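Local atomic coordinates of endoglucanase (Clostridium thermocellum, PDB entry 2EO7), a protein that probably hydrolyses beta-1,4-glucan chains of cellulose and xyloglucan, this chain being its glycoside hydrolase family 44 catalytic part. Residues 109-114 and 181-186. Numbering follows the deposited sequence.
With BGC (beta-D-glucopyranose), chain B.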
ATOM      1  N   LEU A 109       9.070   7.219  -9.751  1.00 10.27           N
ATOM      2  CA  LEU A 109       9.765   7.980 -10.785  1.00 10.41           C
ATOM      3  C   LEU A 109       9.077   9.340 -10.859  1.00 11.38           C
ATOM      4  O   LEU A 109       7.930   9.501 -10.404  1.00 12.26           O
ATOM      5  CB  LEU A 109       9.696   7.259 -12.123  1.00 10.57           C
ATOM      6  CG  LEU A 109      10.484   5.942 -12.085  1.00 11.78           C
ATOM      7  CD1 LEU A 109      10.352   5.269 -13.442  1.00 10.91           C
ATOM      8  CD2 LEU A 109      11.964   6.208 -11.755  1.00 10.45           C
ATOM      9  N   GLN A 110       9.762  10.305 -11.458  1.00 10.19           N
ATOM     10  CA  GLN A 110       9.274  11.674 -11.489  1.00 10.95           C
ATOM     11  C   GLN A 110       8.526  12.087 -12.747  1.00 12.15           C
ATOM     12  O   GLN A 110       9.035  11.958 -13.859  1.00 12.31           O
ATOM     13  CB  GLN A 110      10.468  12.600 -11.228  1.00 11.16           C
ATOM     14  CG  GLN A 110      11.133  12.374  -9.848  1.00 10.06           C
ATOM     15  CD  GLN A 110      11.666  10.947  -9.641  1.00 11.40           C
ATOM     16  OE1 GLN A 110      12.447  10.434 -10.446  1.00 11.68           O
ATOM     17  NE2 GLN A 110      11.243  10.312  -8.549  1.00  9.65           N
ATOM     18  N   ALA A 111       7.309  12.596 -12.565  1.00 10.45           N
ATOM     19  CA  ALA A 111       6.503  12.995 -13.706  1.00 11.46           C
ATOM     20  C   ALA A 111       5.856  14.376 -13.615  1.00 10.94           C
ATOM     21  O   ALA A 111       5.400  14.901 -14.632  1.00 11.63           O
ATOM     22  CB  ALA A 111       5.430  11.931 -13.966  1.00  9.91           C
ATOM     23  N   ALA A 112       5.806  14.970 -12.424  1.00  9.74           N
ATOM     24  CA  ALA A 112       5.187  16.292 -12.297  1.00  9.92           C
ATOM     25  C   ALA A 112       5.850  17.262 -13.268  1.00 11.03           C
ATOM     26  O   ALA A 112       5.210  18.201 -13.738  1.00 12.99           O
ATOM     27  CB  ALA A 112       5.278  16.813 -10.863  1.00 10.12           C
ATOM     28  N   GLY A 113       7.129  17.049 -13.569  1.00 10.55           N
ATOM     29  CA  GLY A 113       7.755  17.893 -14.569  1.00 10.70           C
ATOM     30  C   GLY A 113       9.168  18.384 -14.350  1.00  9.65           C
ATOM     31  O   GLY A 113       9.915  18.552 -15.318  1.00 10.56           O
ATOM     32  N   TYR A 114       9.521  18.628 -13.098  1.00  9.10           N
ATOM     33  CA  TYR A 114      10.836  19.146 -12.746  1.00  9.76           C
ATOM     34  C   TYR A 114      11.308  18.531 -11.450  1.00 10.02           C
ATOM     35  O   TYR A 114      10.501  18.049 -10.653  1.00 10.43           O
ATOM     36  CB  TYR A 114      10.757  20.656 -12.553  1.00  9.67           C
ATOM     37  CG  TYR A 114      10.371  21.387 -13.798  1.00  9.98           C
ATOM     38  CD1 TYR A 114      11.345  21.864 -14.671  1.00 10.53           C
ATOM     39  CD2 TYR A 114       9.027  21.556 -14.140  1.00 11.52           C
ATOM     40  CE1 TYR A 114      10.992  22.490 -15.873  1.00 10.38           C
ATOM     41  CE2 TYR A 114       8.661  22.175 -15.336  1.00 10.65           C
ATOM     42  CZ  TYR A 114       9.654  22.634 -16.196  1.00 11.72           C
ATOM     43  OH  TYR A 114       9.308  23.213 -17.394  1.00 13.10           O
ATOM     44  N   TYR A 181       7.811   0.422 -10.546  1.00  9.05           N
ATOM     45  CA  TYR A 181       8.047   1.861 -10.590  1.00  8.98           C
ATOM     46  C   TYR A 181       6.704   2.534 -10.573  1.00  9.35           C
ATOM     47  O   TYR A 181       5.756   2.047 -11.187  1.00  9.62           O
ATOM     48  CB  TYR A 181       8.785   2.270 -11.862  1.00  9.08           C
ATOM     49  CG  TYR A 181      10.176   1.707 -11.910  1.00  7.42           C
ATOM     50  CD1 TYR A 181      11.208   2.302 -11.186  1.00 10.08           C
ATOM     51  CD2 TYR A 181      10.442   0.553 -12.627  1.00 10.63           C
ATOM     52  CE1 TYR A 181      12.483   1.745 -11.177  1.00 11.77           C
ATOM     53  CE2 TYR A 181      11.723  -0.020 -12.630  1.00 11.38           C
ATOM     54  CZ  TYR A 181      12.729   0.587 -11.902  1.00 12.66           C
ATOM     55  OH  TYR A 181      13.992   0.035 -11.906  1.00 12.54           O
ATOM     56  N   SER A 182       6.624   3.640  -9.842  1.00 10.40           N
ATOM     57  CA  SER A 182       5.375   4.384  -9.743  1.00 10.03           C
ATOM     58  C   SER A 182       5.443   5.652 -10.566  1.00 10.51           C
ATOM     59  O   SER A 182       6.491   6.305 -10.630  1.00 10.09           O
ATOM     60  CB  SER A 182       5.103   4.766  -8.280  1.00 11.55           C
ATOM     61  OG  SER A 182       3.923   5.555  -8.176  1.00 16.64           O
ATOM     62  N   ILE A 183       4.331   5.996 -11.208  0.50 10.80           N
ATOM     63  CA  ILE A 183       4.251   7.216 -12.001  0.50 11.35           C
ATOM     64  C   ILE A 183       4.029   8.360 -11.004  0.50 11.65           C
ATOM     65  O   ILE A 183       2.894   8.780 -10.761  0.50 11.59           O
ATOM     66  CB  ILE A 183       3.053   7.185 -12.991  0.50 12.28           C
ATOM     67  CG1 ILE A 183       3.131   5.948 -13.893  0.50 12.73           C
ATOM     68  CG2 ILE A 183       3.038   8.466 -13.839  0.50 13.49           C
ATOM     69  CD1 ILE A 183       4.352   5.894 -14.789  0.50 13.04           C
ATOM     70  N   ASP A 184       5.118   8.835 -10.410  1.00 10.92           N
ATOM     71  CA  ASP A 184       5.068   9.926  -9.445  1.00 11.37           C
ATOM     72  C   ASP A 184       4.170   9.632  -8.223  1.00 12.19           C
ATOM     73  O   ASP A 184       3.993   8.466  -7.831  1.00 10.94           O
ATOM     74  CB  ASP A 184       4.658  11.232 -10.165  1.00 11.53           C
ATOM     75  CG  ASP A 184       5.217  12.491  -9.495  1.00 14.19           C
ATOM     76  OD1 ASP A 184       4.726  12.856  -8.398  1.00 12.48           O
ATOM     77  OD2 ASP A 184       6.146  13.122 -10.062  1.00 12.49           O
ATOM     78  N   ASN A 185       3.618  10.686  -7.629  1.00  9.41           N
ATOM     79  CA  ASN A 185       2.828  10.569  -6.395  1.00  9.05           C
ATOM     80  C   ASN A 185       1.699  11.604  -6.345  1.00  8.66           C
ATOM     81  O   ASN A 185       1.948  12.789  -6.537  1.00 10.35           O
ATOM     82  CB  ASN A 185       3.759  10.837  -5.196  1.00  9.78           C
ATOM     83  CG  ASN A 185       3.060  10.700  -3.842  1.00 10.91           C
ATOM     84  OD1 ASN A 185       2.727   9.601  -3.429  1.00 11.84           O
ATOM     85  ND2 ASN A 185       2.847  11.823  -3.148  1.00  9.64           N
ATOM     86  N   GLU A 186       0.476  11.152  -6.084  1.00  9.92           N
ATOM     87  CA  GLU A 186      -0.681  12.048  -5.920  1.00  8.82           C
ATOM     88  C   GLU A 186      -0.723  13.222  -6.892  1.00  8.77           C
ATOM     89  O   GLU A 186      -0.653  14.389  -6.487  1.00  9.04           O
ATOM     90  CB  GLU A 186      -0.707  12.548  -4.465  1.00 10.55           C
ATOM     91  CG  GLU A 186      -0.748  11.367  -3.464  1.00 11.79           C
ATOM     92  CD  GLU A 186      -0.910  11.770  -2.007  1.00 17.10           C
ATOM     93  OE1 GLU A 186      -0.749  12.976  -1.674  1.00 14.44           O
ATOM     94  OE2 GLU A 186      -1.198  10.855  -1.188  1.00 16.96           O
TER
HETATM   95  C2  BGC B   1       1.642  11.030   0.854  0.90 30.66           C
HETATM   96  C3  BGC B   1       2.639  11.527   1.909  0.90 29.61           C
HETATM   97  C4  BGC B   1       1.928  12.293   3.030  0.90 31.32           C
HETATM   98  C5  BGC B   1       0.875  11.265   3.407  0.90 32.30           C
HETATM   99  C6  BGC B   1       0.254  11.675   4.748  0.90 34.65           C
HETATM  100  C1  BGC B   1       0.241  11.614   1.059  0.90 31.91           C
HETATM  101  O1  BGC B   1      -0.062  13.003   0.879  0.90 32.70           O
HETATM  102  O2  BGC B   1       2.082  11.005  -0.507  0.90 24.85           O
HETATM  103  O3  BGC B   1       3.801  12.180   1.390  0.90 24.31           O
HETATM  104  O4  BGC B   1       2.825  12.500   4.150  0.90 30.16           O
HETATM  105  O5  BGC B   1      -0.142  11.166   2.375  0.90 32.94           O
HETATM  106  O6  BGC B   1      -0.244  10.532   5.451  0.90 34.96           O
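Two consecutive backbone amides, those of Ala111 and Ala112, converge on one carboxylate oxygen of Asp184. The Ala111 N to Asp184 OD2 bond measures 2.8 Å, is nearly straight (171°) and uses the anti lone pair of OD2, the one away from OD1; Ala112 N reaches the same OD2 at 3.0 Å from above the carboxylate plane. A chi1 of -151°, roughly trans, swings the Asp184 carboxylate across to the loop that follows strand 104-109, while its CB packs 3.9 Å from Ala111 CB. On the strand side of the carboxylate the backbones run in parallel: Leu109 N donates to Ser182 O at 2.9 Å and 168°, whereas the return bond from Asp184 N to Leu109 O is bent and weak. At the far end from the carboxylate, Leu109 CD1 lies 3.7 Å from Tyr181 CB, and Leu109 CG approaches the tyrosine ring obliquely.

Strands 104-109 and 180-183 are neighbours in the eight-stranded parallel sheet of a TIM barrel, the catalytic fold of glycoside hydrolase family 44, and the Asp184 bonds join the loops at their C-terminal ends, where such barrels carry the active site. Ile183, bridged to Leu109, also centres an inverse gamma turn, and Ser182 OG donates to Asp184 O. Asp184 OD1 accepts from Asn185 N (2.6 Å), Thr49 and Trp190; with two bonds at OD2, this should fix the carboxylate's rotation. The Asn185 N bond probably helps to position the chain that leads to the sugar: Asn185 ND2 donates to O2 of a bound glucose at 2.9 Å, and Glu186 OE1 accepts from its O1 at 2.6 Å. Asn46 N and Glu359 also bond this glucose; in the second shell, Arg42 at Asn185 OD1 and His283 at Glu186 OE2 are consistent with holding both side chains beside it.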